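Local coordinates for P91 (Metagenome, PDB 4ZI5), which hydrolyses phosphotriesters as a promiscuous activity of an alpha/beta hydrolase related to the dienelactone hydrolases, at residues K18-D23 and R27-F32; A109-L114 and S123-I128. All blocks are in the same frame, centred on the assembly; numbering follows the deposited sequence.

Interaction 1: residues K18-D23 and R27-F32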
ATOM      1  N   LYS A  18      14.653   0.237 -30.318  1.00 17.00           N
ATOM      2  CA  LYS A  18      13.402  -0.298 -30.831  1.00 18.29           C
ATOM      3  C   LYS A  18      13.474  -1.811 -30.930  1.00 17.85           C
ATOM      4  O   LYS A  18      14.551  -2.374 -31.196  1.00 18.88           O
ATOM      5  CB  LYS A  18      13.065   0.319 -32.187  1.00 20.07           C
ATOM      6  CG  LYS A  18      12.883   1.836 -32.131  1.00 24.41           C
ATOM      7  CD  LYS A  18      11.769   2.271 -31.193  1.00 27.62           C
ATOM      8  CE  LYS A  18      11.888   3.734 -30.787  1.00 32.60           C
ATOM      9  NZ  LYS A  18      12.236   4.719 -31.843  1.00 35.18           N
ATOM     10  N   VAL A  19      12.350  -2.465 -30.640  1.00 16.02           N
ATOM     11  CA  VAL A  19      12.224  -3.910 -30.791  1.00 15.48           C
ATOM     12  C   VAL A  19      10.995  -4.207 -31.641  1.00 16.32           C
ATOM     13  O   VAL A  19       9.878  -3.930 -31.226  1.00 16.63           O
ATOM     14  CB  VAL A  19      12.100  -4.617 -29.414  1.00 15.11           C
ATOM     15  CG1 VAL A  19      11.867  -6.114 -29.561  1.00 14.64           C
ATOM     16  CG2 VAL A  19      13.366  -4.367 -28.589  1.00 15.07           C
ATOM     17  N   ASP A  20      11.231  -4.807 -32.813  1.00 17.47           N
ATOM     18  CA  ASP A  20      10.177  -5.288 -33.702  1.00 18.61           C
ATOM     19  C   ASP A  20       9.703  -6.657 -33.250  1.00 17.53           C
ATOM     20  O   ASP A  20      10.509  -7.525 -32.969  1.00 17.22           O
ATOM     21  CB  ASP A  20      10.715  -5.411 -35.141  1.00 19.82           C
ATOM     22  CG  ASP A  20      11.068  -4.077 -35.737  1.00 23.08           C
ATOM     23  OD1 ASP A  20      10.187  -3.195 -35.782  1.00 24.12           O
ATOM     24  OD2 ASP A  20      12.235  -3.898 -36.159  1.00 24.63           O
ATOM     25  N   TYR A  21       8.395  -6.844 -33.145  1.00 16.82           N
ATOM     26  CA  TYR A  21       7.834  -8.156 -32.881  1.00 16.75           C
ATOM     27  C   TYR A  21       6.461  -8.251 -33.522  1.00 18.28           C
ATOM     28  O   TYR A  21       5.923  -7.243 -33.975  1.00 17.33           O
ATOM     29  CB  TYR A  21       7.811  -8.451 -31.360  1.00 16.61           C
ATOM     30  CG  TYR A  21       6.962  -7.526 -30.483  1.00 15.29           C
ATOM     31  CD1 TYR A  21       7.426  -6.298 -30.059  1.00 15.18           C
ATOM     32  CD2 TYR A  21       5.699  -7.923 -30.056  1.00 15.15           C
ATOM     33  CE1 TYR A  21       6.649  -5.466 -29.248  1.00 15.32           C
ATOM     34  CE2 TYR A  21       4.925  -7.112 -29.260  1.00 14.88           C
ATOM     35  CZ  TYR A  21       5.397  -5.884 -28.846  1.00 15.48           C
ATOM     36  OH  TYR A  21       4.629  -5.108 -28.015  1.00 13.99           O
ATOM     37  N   THR A  22       5.898  -9.458 -33.581  1.00 18.94           N
ATOM     38  CA  THR A  22       4.620  -9.674 -34.258  1.00 20.46           C
ATOM     39  C   THR A  22       3.626 -10.430 -33.379  1.00 19.94           C
ATOM     40  O   THR A  22       3.999 -11.198 -32.498  1.00 20.86           O
ATOM     41  CB  THR A  22       4.812 -10.489 -35.538  1.00 21.28           C
ATOM     42  OG1 THR A  22       5.413 -11.733 -35.176  1.00 24.46           O
ATOM     43  CG2 THR A  22       5.707  -9.797 -36.528  1.00 21.87           C
ATOM     44  N   ASP A  23       2.357 -10.179 -33.625  1.00 18.92           N
ATOM     45  CA  ASP A  23       1.278 -10.986 -33.101  1.00 19.34           C
ATOM     46  C   ASP A  23       0.427 -11.333 -34.319  1.00 20.20           C
ATOM     47  O   ASP A  23      -0.335 -10.504 -34.788  1.00 19.03           O
ATOM     48  CB  ASP A  23       0.458 -10.232 -32.070  1.00 18.66           C
ATOM     49  CG  ASP A  23      -0.800 -10.987 -31.658  1.00 18.92           C
ATOM     50  OD1 ASP A  23      -0.825 -12.231 -31.816  1.00 19.02           O
ATOM     51  OD2 ASP A  23      -1.756 -10.336 -31.165  1.00 19.19           O
ATOM     52  N   ARG A  27       2.234  -6.161 -36.840  1.00 21.80           N
ATOM     53  CA  ARG A  27       3.634  -5.871 -36.522  1.00 21.48           C
ATOM     54  C   ARG A  27       3.674  -4.810 -35.443  1.00 20.32           C
ATOM     55  O   ARG A  27       3.036  -3.752 -35.577  1.00 21.38           O
ATOM     56  CB  ARG A  27       4.389  -5.377 -37.737  1.00 23.28           C
ATOM     57  CG  ARG A  27       4.472  -6.421 -38.839  1.00 26.21           C
ATOM     58  CD  ARG A  27       5.583  -6.087 -39.828  1.00 26.98           C
ATOM     59  NE  ARG A  27       5.793  -7.188 -40.740  1.00 30.56           N
ATOM     60  CZ  ARG A  27       6.405  -8.339 -40.449  1.00 30.97           C
ATOM     61  NH1 ARG A  27       6.926  -8.575 -39.260  1.00 31.01           N
ATOM     62  NH2 ARG A  27       6.510  -9.270 -41.385  1.00 33.90           N
ATOM     63  N   CYS A  28       4.414  -5.099 -34.380  1.00 18.40           N
ATOM     64  CA  CYS A  28       4.537  -4.215 -33.240  1.00 17.41           C
ATOM     65  C   CYS A  28       5.953  -3.662 -33.131  1.00 16.94           C
ATOM     66  O   CYS A  28       6.930  -4.307 -33.506  1.00 16.83           O
ATOM     67  CB  CYS A  28       4.149  -4.959 -31.965  1.00 17.19           C
ATOM     68  SG  CYS A  28       2.466  -5.633 -31.989  1.00 17.80           S
ATOM     69  N   ILE A  29       6.050  -2.437 -32.634  1.00 16.14           N
ATOM     70  CA  ILE A  29       7.331  -1.793 -32.425  1.00 15.86           C
ATOM     71  C   ILE A  29       7.390  -1.269 -30.998  1.00 14.95           C
ATOM     72  O   ILE A  29       6.897  -0.186 -30.692  1.00 14.29           O
ATOM     73  CB  ILE A  29       7.585  -0.646 -33.403  1.00 16.82           C
ATOM     74  CG1 ILE A  29       7.151  -1.022 -34.849  1.00 19.00           C
ATOM     75  CG2 ILE A  29       9.063  -0.300 -33.352  1.00 16.71           C
ATOM     76  CD1 ILE A  29       6.871   0.187 -35.726  1.00 21.44           C
ATOM     77  N   GLY A  30       7.975  -2.064 -30.124  1.00 15.16           N
ATOM     78  CA  GLY A  30       8.173  -1.642 -28.736  1.00 14.53           C
ATOM     79  C   GLY A  30       9.500  -0.908 -28.558  1.00 15.12           C
ATOM     80  O   GLY A  30      10.321  -0.834 -29.479  1.00 14.07           O
ATOM     81  N   GLU A  31       9.730  -0.393 -27.353  1.00 15.80           N
ATOM     82  CA  GLU A  31      10.983   0.273 -27.017  1.00 15.60           C
ATOM     83  C   GLU A  31      11.544  -0.317 -25.743  1.00 15.38           C
ATOM     84  O   GLU A  31      10.870  -0.331 -24.710  1.00 14.66           O
ATOM     85  CB  GLU A  31      10.789   1.809 -26.868  1.00 17.67           C
ATOM     86  CG  GLU A  31      12.100   2.566 -26.787  1.00 17.99           C
ATOM     87  CD  GLU A  31      11.900   4.048 -26.711  1.00 18.59           C
ATOM     88  OE1 GLU A  31      12.120   4.705 -27.747  1.00 18.99           O
ATOM     89  OE2 GLU A  31      11.500   4.546 -25.635  1.00 17.35           O
ATOM     90  N   PHE A  32      12.777  -0.815 -25.845  1.00 14.01           N
ATOM     91  CA  PHE A  32      13.455  -1.571 -24.800  1.00 13.39           C
ATOM     92  C   PHE A  32      14.484  -0.672 -24.132  1.00 13.74           C
ATOM     93  O   PHE A  32      15.341  -0.094 -24.808  1.00 12.70           O
ATOM     94  CB  PHE A  32      14.139  -2.781 -25.412  1.00 13.03           C
ATOM     95  CG  PHE A  32      14.871  -3.635 -24.441  1.00 13.30           C
ATOM     96  CD1 PHE A  32      14.183  -4.456 -23.555  1.00 13.54           C
ATOM     97  CD2 PHE A  32      16.267  -3.656 -24.431  1.00 13.87           C
ATOM     98  CE1 PHE A  32      14.857  -5.264 -22.677  1.00 12.92           C
ATOM     99  CE2 PHE A  32      16.964  -4.470 -23.561  1.00 14.19           C
ATOM    100  CZ  PHE A  32      16.259  -5.291 -22.688  1.00 13.88           C
TER
HETATM  101  O   HOH W   1       7.432  -4.484 -36.134  1.00 24.30           O
HETATM  102  O   HOH W   2       7.324  -7.087 -36.944  1.00 32.66           O
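Tyr21 meets Cys28 through its first torsion: the ring carbon CG sits between the backbone N and the carbonyl carbon (chi1 62°), which swings the ring over Cys28 CB, while chi1 of Cys28 (-58°) sets SG beside its own backbone N. Cys28 CB stands 3.5 Å from the centroid of the Tyr21 ring, over its face in a CH-pi contact, and SG approaches the same ring obliquely. The hydroxyl of Tyr21 is tied to the backbone N of Asp76. A valine at Tyr21 would probably leave Cys28 CB without its aromatic cover and Asp76 N without that partner. The two strands form an antiparallel beta hairpin at the edge of the alpha/beta-hydrolase sheet. Val19-Gly30 and Tyr21-Cys28 are its hydrogen-bonded pairs here; Cys28 N reaches Tyr21 O at 2.7 Å, and Val19 N donates to Gly30 O at 2.9 Å and 170°. Beside Gly30, Val19 CG2 packs on Phe32 CB at 3.6 Å. On the opposite face, that of Lys18, Asp20 and Thr22, polar groups prevail: a water donates to both Asp20 OD1 and Cys28 O, the latter at 2.7 Å. Lys18 NZ lies 4.1 Å from Glu31 OE1, too long for a salt bridge, while the other carboxylate oxygen, OE2, is hydrogen-bonded to His33 NE2.

Interaction 2: residues A109-L114 and S123-I128; sequences AALDAL and SKVAAI
Leu114 and Val125 touch methyl to methyl where helix 100-115 lies against strand 125-130. Leu114 leaves the helix with CB directed toward the strand. CG lies anti to the backbone N (chi1 176°), and this extended start carries the branch outward from the helix. At CB and CG the side chain is still more than 4.2 Å from every atom of 123-128, and CD1 likewise finds no neighbour there within that distance. The last atom, CD2, makes the contact, resting 4.0 Å from Val125 CG1. The two side chains run antiparallel and overlap at their ends. Val125 divides its two methyls between two leucines three residues, nearly one helical turn, apart: CG1 takes Leu114, and CG2 lies 4.2 Å from Leu111 CD1. The valine thus faces the side of the helix that both leucines share. Their other neighbours place the contact in the fold, since Leu111 and Leu114 also rest on Val46 of the adjacent parallel strand 42-48, and Leu111 on Leu147. Ala126, the next residue along, turns its CB away from the helix and packs on Phe245 of helix 231-248, so strand 125-130 lies between helices on its two faces, the three-layer sandwich of the alpha/beta-hydrolase fold. Gly129, near the end of this strand, with Cys131 and Gly133 just beyond it, forms a pattern consistent with a nucleophile elbow. No hydrogen bond or charge joins 109-114 to 123-128; the contact rests on dispersion and the burial of methyl groups, and so depends on the fit of shapes and not on directional bonds.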
ATOM      1  N   ALA A 109       2.604 -11.444 -26.724  1.00 13.28           N
ATOM      2  CA  ALA A 109       3.610 -11.105 -27.740  1.00 13.65           C
ATOM      3  C   ALA A 109       4.624 -10.103 -27.178  1.00 13.71           C
ATOM      4  O   ALA A 109       5.825 -10.262 -27.411  1.00 13.36           O
ATOM      5  CB  ALA A 109       2.974 -10.577 -29.023  1.00 13.92           C
ATOM      6  N   ALA A 110       4.151  -9.139 -26.370  1.00 13.35           N
ATOM      7  CA  ALA A 110       5.061  -8.172 -25.711  1.00 13.41           C
ATOM      8  C   ALA A 110       5.957  -8.887 -24.698  1.00 13.42           C
ATOM      9  O   ALA A 110       7.160  -8.635 -24.650  1.00 13.67           O
ATOM     10  CB  ALA A 110       4.270  -7.044 -25.047  1.00 13.52           C
ATOM     11  N   LEU A 111       5.375  -9.787 -23.906  1.00 13.02           N
ATOM     12  CA  LEU A 111       6.161 -10.563 -22.956  1.00 13.53           C
ATOM     13  C   LEU A 111       7.222 -11.431 -23.653  1.00 13.96           C
ATOM     14  O   LEU A 111       8.381 -11.458 -23.223  1.00 14.08           O
ATOM     15  CB  LEU A 111       5.265 -11.428 -22.073  1.00 13.55           C
ATOM     16  CG  LEU A 111       5.959 -12.278 -21.019  1.00 13.50           C
ATOM     17  CD1 LEU A 111       6.876 -11.464 -20.122  1.00 14.02           C
ATOM     18  CD2 LEU A 111       4.889 -13.007 -20.222  1.00 14.38           C
ATOM     19  N   ASP A 112       6.843 -12.072 -24.760  1.00 14.41           N
ATOM     20  CA  ASP A 112       7.825 -12.806 -25.583  1.00 15.02           C
ATOM     21  C   ASP A 112       8.937 -11.891 -26.148  1.00 14.68           C
ATOM     22  O   ASP A 112      10.094 -12.277 -26.153  1.00 14.45           O
ATOM     23  CB  ASP A 112       7.121 -13.564 -26.716  1.00 15.35           C
ATOM     24  CG  ASP A 112       6.243 -14.702 -26.205  1.00 17.04           C
ATOM     25  OD1 ASP A 112       6.410 -15.157 -25.062  1.00 18.80           O
ATOM     26  OD2 ASP A 112       5.391 -15.179 -26.950  1.00 19.46           O
ATOM     27  N   ALA A 113       8.590 -10.691 -26.593  1.00 14.38           N
ATOM     28  CA  ALA A 113       9.586  -9.750 -27.079  1.00 14.91           C
ATOM     29  C   ALA A 113      10.566  -9.298 -25.974  1.00 14.61           C
ATOM     30  O   ALA A 113      11.759  -9.175 -26.198  1.00 14.47           O
ATOM     31  CB  ALA A 113       8.907  -8.539 -27.686  1.00 15.44           C
ATOM     32  N   LEU A 114      10.049  -9.061 -24.778  1.00 14.33           N
ATOM     33  CA  LEU A 114      10.907  -8.831 -23.613  1.00 13.99           C
ATOM     34  C   LEU A 114      11.900  -9.974 -23.374  1.00 13.40           C
ATOM     35  O   LEU A 114      13.104  -9.740 -23.267  1.00 12.66           O
ATOM     36  CB  LEU A 114      10.059  -8.622 -22.356  1.00 14.08           C
ATOM     37  CG  LEU A 114      10.849  -8.458 -21.058  1.00 14.12           C
ATOM     38  CD1 LEU A 114      11.519  -7.099 -21.019  1.00 14.06           C
ATOM     39  CD2 LEU A 114       9.934  -8.678 -19.846  1.00 14.48           C
ATOM     40  N   SER A 123      13.579 -16.073 -16.200  1.00 18.18           N
ATOM     41  CA  SER A 123      12.967 -16.615 -14.995  1.00 19.65           C
ATOM     42  C   SER A 123      12.462 -15.520 -14.062  1.00 19.57           C
ATOM     43  O   SER A 123      11.767 -15.828 -13.098  1.00 20.52           O
ATOM     44  CB  SER A 123      13.950 -17.515 -14.221  1.00 20.30           C
ATOM     45  OG  SER A 123      14.981 -16.764 -13.577  1.00 18.90           O
ATOM     46  N   LYS A 124      12.867 -14.269 -14.295  1.00 17.87           N
ATOM     47  CA  LYS A 124      12.541 -13.140 -13.414  1.00 17.82           C
ATOM     48  C   LYS A 124      11.915 -12.020 -14.240  1.00 16.43           C
ATOM     49  O   LYS A 124      12.565 -10.997 -14.545  1.00 15.87           O
ATOM     50  CB  LYS A 124      13.793 -12.627 -12.711  1.00 19.47           C
ATOM     51  CG  LYS A 124      14.372 -13.644 -11.705  1.00 23.14           C
ATOM     52  CD  LYS A 124      15.545 -13.036 -10.960  1.00 26.84           C
ATOM     53  CE  LYS A 124      16.237 -14.073 -10.080  1.00 30.48           C
ATOM     54  NZ  LYS A 124      16.724 -13.394  -8.853  1.00 32.82           N
ATOM     55  N   VAL A 125      10.635 -12.201 -14.560  1.00 15.41           N
ATOM     56  CA  VAL A 125       9.920 -11.203 -15.333  1.00 14.93           C
ATOM     57  C   VAL A 125       8.645 -10.730 -14.650  1.00 14.42           C
ATOM     58  O   VAL A 125       8.017 -11.464 -13.897  1.00 14.27           O
ATOM     59  CB  VAL A 125       9.610 -11.711 -16.746  1.00 15.22           C
ATOM     60  CG1 VAL A 125      10.923 -11.824 -17.540  1.00 15.49           C
ATOM     61  CG2 VAL A 125       8.842 -13.020 -16.706  1.00 15.57           C
ATOM     62  N   ALA A 126       8.296  -9.479 -14.895  1.00 14.68           N
ATOM     63  CA  ALA A 126       7.101  -8.870 -14.314  1.00 14.15           C
ATOM     64  C   ALA A 126       6.447  -7.973 -15.351  1.00 13.58           C
ATOM     65  O   ALA A 126       6.975  -7.774 -16.445  1.00 12.40           O
ATOM     66  CB  ALA A 126       7.461  -8.056 -13.070  1.00 14.25           C
ATOM     67  N   ALA A 127       5.268  -7.466 -15.028  1.00 12.27           N
ATOM     68  CA  ALA A 127       4.574  -6.532 -15.910  1.00 12.40           C
ATOM     69  C   ALA A 127       3.910  -5.459 -15.083  1.00 12.18           C
ATOM     70  O   ALA A 127       3.343  -5.726 -14.020  1.00 13.03           O
ATOM     71  CB  ALA A 127       3.519  -7.226 -16.749  1.00 12.56           C
ATOM     72  N   ILE A 128       4.007  -4.243 -15.570  1.00 12.30           N
ATOM     73  CA  ILE A 128       3.256  -3.151 -15.004  1.00 12.36           C
ATOM     74  C   ILE A 128       2.390  -2.566 -16.098  1.00 12.07           C
ATOM     75  O   ILE A 128       2.639  -2.764 -17.307  1.00 11.88           O
ATOM     76  CB  ILE A 128       4.153  -2.082 -14.340  1.00 12.89           C
ATOM     77  CG1 ILE A 128       4.963  -1.256 -15.361  1.00 13.38           C
ATOM     78  CG2 ILE A 128       5.034  -2.739 -13.312  1.00 12.83           C
ATOM     79  CD1 ILE A 128       5.629  -0.031 -14.769  1.00 13.87           C
TER

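From the N terminus, the chain first closes interaction 1, a short local loop in which 27-32 turns back antiparallel along 18-23. It then runs through strands 42-48 and 71-74 before helix 100-115 opens interaction 2, which closes at 123-128 after another brief excursion. The two loops therefore follow in series, neither nested nor crossed. They meet in space all the same: the Tyr21 ring lies against helix 100-115, with CG 3.6 Å from Ala113 CB and OH 3.6 Å from Ala110 CB. One helix is thus held by the edge hairpin through its alanines and by strand 125-130 through its leucines, joining distant parts of a single sheet.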